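Local coordinates for poly(ADP-ribose) glycohydrolase (Thermomonospora curvata, PDB 3SIG), which hydrolyses the ribose-ribose glycosidic bonds of poly(ADP-ribose), releasing ADP-ribose, which is bound in this structure, at residues R117-L121 against V153-R157. Sequence-based numbering, arbitrary orientation.
Sequences RSSGL and VPVFR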
ATOM      1  N   ARG A 117      -4.071  -7.552   8.214  1.00  8.47           N
ATOM      2  CA  ARG A 117      -5.103  -8.337   8.856  1.00  9.04           C
ATOM      3  C   ARG A 117      -5.994  -8.997   7.828  1.00  9.04           C
ATOM      4  O   ARG A 117      -6.707  -9.951   8.148  1.00 10.34           O
ATOM      5  CB  ARG A 117      -6.005  -7.444   9.720  1.00 10.12           C
ATOM      6  CG  ARG A 117      -5.403  -7.026  11.065  1.00 11.03           C
ATOM      7  CD  ARG A 117      -6.432  -6.500  12.093  1.00 10.46           C
ATOM      8  NE  ARG A 117      -7.275  -5.476  11.515  1.00 13.53           N
ATOM      9  CZ  ARG A 117      -6.954  -4.201  11.387  1.00 12.71           C
ATOM     10  NH1 ARG A 117      -5.804  -3.733  11.853  1.00 12.49           N
ATOM     11  NH2 ARG A 117      -7.785  -3.390  10.763  1.00 12.63           N
ATOM     12  N   SER A 118      -6.037  -8.473   6.614  1.00  9.07           N
ATOM     13  CA  SER A 118      -7.093  -8.808   5.645  1.00  9.23           C
ATOM     14  C   SER A 118      -6.630  -9.605   4.451  1.00 10.04           C
ATOM     15  O   SER A 118      -7.449  -9.840   3.557  1.00 10.10           O
ATOM     16  CB  SER A 118      -7.729  -7.515   5.127  1.00 10.37           C
ATOM     17  OG  SER A 118      -8.175  -6.692   6.191  1.00 11.98           O
ATOM     18  N   SER A 119      -5.362  -9.991   4.399  1.00  9.23           N
ATOM     19  CA  SER A 119      -4.814 -10.522   3.157  1.00  9.22           C
ATOM     20  C   SER A 119      -3.616 -11.407   3.446  1.00  8.75           C
ATOM     21  O   SER A 119      -3.259 -11.610   4.620  1.00  9.46           O
ATOM     22  CB  SER A 119      -4.361  -9.368   2.238  1.00  8.73           C
ATOM     23  OG  SER A 119      -3.174  -8.760   2.717  1.00  9.32           O
ATOM     24  N   GLY A 120      -2.962 -11.879   2.394  1.00  8.32           N
ATOM     25  CA  GLY A 120      -1.687 -12.550   2.539  1.00  9.37           C
ATOM     26  C   GLY A 120      -0.456 -11.663   2.544  1.00  7.52           C
ATOM     27  O   GLY A 120       0.663 -12.178   2.478  1.00  9.30           O
ATOM     28  N   LEU A 121      -0.656 -10.367   2.705  1.00  7.24           N
ATOM     29  CA  LEU A 121       0.466  -9.451   2.574  1.00  7.93           C
ATOM     30  C   LEU A 121       1.598  -9.756   3.539  1.00  7.76           C
ATOM     31  O   LEU A 121       2.758  -9.677   3.168  1.00  8.00           O
ATOM     32  CB  LEU A 121      -0.007  -8.018   2.766  1.00  9.05           C
ATOM     33  CG  LEU A 121       1.081  -6.947   2.654  1.00  9.68           C
ATOM     34  CD1 LEU A 121       1.793  -6.953   1.294  1.00 11.62           C
ATOM     35  CD2 LEU A 121       0.447  -5.589   2.956  1.00 13.04           C
ATOM     36  N   VAL A 153      -1.473 -11.111  -4.296  1.00  8.72           N
ATOM     37  CA  VAL A 153      -1.737 -11.372  -2.893  1.00  8.37           C
ATOM     38  C   VAL A 153      -3.239 -11.566  -2.719  1.00  8.68           C
ATOM     39  O   VAL A 153      -4.048 -10.693  -3.070  1.00  8.78           O
ATOM     40  CB  VAL A 153      -1.269 -10.195  -2.021  1.00  8.00           C
ATOM     41  CG1 VAL A 153      -1.625 -10.439  -0.582  1.00  9.22           C
ATOM     42  CG2 VAL A 153       0.234 -10.004  -2.181  1.00  9.77           C
ATOM     43  N   PRO A 154      -3.660 -12.679  -2.105  1.00  8.22           N
ATOM     44  CA  PRO A 154      -5.082 -12.873  -1.869  1.00  9.57           C
ATOM     45  C   PRO A 154      -5.571 -11.960  -0.736  1.00  8.92           C
ATOM     46  O   PRO A 154      -4.909 -11.838   0.304  1.00  9.87           O
ATOM     47  CB  PRO A 154      -5.179 -14.363  -1.504  1.00 10.45           C
ATOM     48  CG  PRO A 154      -3.844 -14.723  -1.028  1.00 15.23           C
ATOM     49  CD  PRO A 154      -2.864 -13.850  -1.735  1.00  8.89           C
ATOM     50  N   VAL A 155      -6.725 -11.353  -0.948  1.00  8.26           N
ATOM     51  CA  VAL A 155      -7.426 -10.520   0.023  1.00  8.81           C
ATOM     52  C   VAL A 155      -8.692 -11.261   0.379  1.00  8.97           C
ATOM     53  O   VAL A 155      -9.453 -11.675  -0.508  1.00 10.16           O
ATOM     54  CB  VAL A 155      -7.766  -9.144  -0.568  1.00  8.17           C
ATOM     55  CG1 VAL A 155      -8.491  -8.277   0.443  1.00 10.43           C
ATOM     56  CG2 VAL A 155      -6.516  -8.449  -1.025  1.00  8.98           C
ATOM     57  N   PHE A 156      -8.921 -11.441   1.670  1.00  9.91           N
ATOM     58  CA  PHE A 156      -9.987 -12.325   2.145  1.00  9.96           C
ATOM     59  C   PHE A 156     -10.755 -11.778   3.346  1.00 10.14           C
ATOM     60  O   PHE A 156     -11.500 -12.556   3.976  1.00 11.52           O
ATOM     61  CB  PHE A 156      -9.443 -13.754   2.416  1.00 11.05           C
ATOM     62  CG  PHE A 156      -8.183 -13.794   3.259  1.00 10.94           C
ATOM     63  CD1 PHE A 156      -6.949 -13.985   2.662  1.00 11.62           C
ATOM     64  CD2 PHE A 156      -8.234 -13.662   4.639  1.00 12.65           C
ATOM     65  CE1 PHE A 156      -5.798 -14.022   3.425  1.00 11.87           C
ATOM     66  CE2 PHE A 156      -7.079 -13.683   5.402  1.00 14.43           C
ATOM     67  CZ  PHE A 156      -5.864 -13.851   4.790  1.00 12.84           C
ATOM     68  N   ARG A 157     -10.674 -10.472   3.640  1.00 11.24           N
ATOM     69  CA  ARG A 157     -11.577  -9.840   4.602  1.00 11.58           C
ATOM     70  C   ARG A 157     -12.134  -8.554   4.037  1.00 11.24           C
ATOM     71  O   ARG A 157     -11.458  -7.891   3.213  1.00 11.86           O
ATOM     72  CB  ARG A 157     -10.920  -9.520   5.951  1.00 13.01           C
ATOM     73  CG  ARG A 157     -10.361 -10.686   6.700  1.00 12.67           C
ATOM     74  CD  ARG A 157      -9.960 -10.282   8.115  1.00 12.94           C
ATOM     75  NE  ARG A 157      -9.188 -11.334   8.730  1.00 12.82           N
ATOM     76  CZ  ARG A 157      -9.714 -12.260   9.505  1.00 12.63           C
ATOM     77  NH1 ARG A 157     -11.001 -12.250   9.773  1.00 14.86           N
ATOM     78  NH2 ARG A 157      -8.941 -13.205  10.012  1.00 14.83           N
TER
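Phe-156 lays one ring face against the backbone of Ser-118 and Ser-119: Ser-118 O stands 4.0 Å above the plane, over the ring centre, and CE1 of Phe-156 comes within 3.4 Å of Ser-119 C. A chi1 of 49°, with CG between the backbone N and carbonyl carbon, brings the ring back over that peptide. Ser-118 O also accepts an almost straight bond from Phe-156 N (2.9 Å, 172°) and a weak one from Arg-157 N. Gly-120 N, donating to Pro-154 O at 2.9 Å, completes a single beta bridge between Ser-119 and Val-155. Arg-157, extended from CG to NE, passes Ser-118 and gives NE to Arg-117 O at 2.9 Å, at the guanidinium edge but tilted from its plane and bent to 136° at hydrogen; NH2 forms a salt bridge with Glu-10, and Thr-11 OG1 hydrogen-bonds both NH2 and Arg-117 O. At the other end, CG1 of Val-153 packs 3.4 Å from Leu-121 N, whose hydrogen goes to OG of Ser-119 (an ST turn), itself hydrogen-bonded to Leu-115 O. Strand N-H groups thus meet Ser-118 O and a cationic side chain Arg-117 O, probably offsetting partial negative charge there; together these bonds join the interhelical turn to strand 147-157 of the macrodomain-like fold.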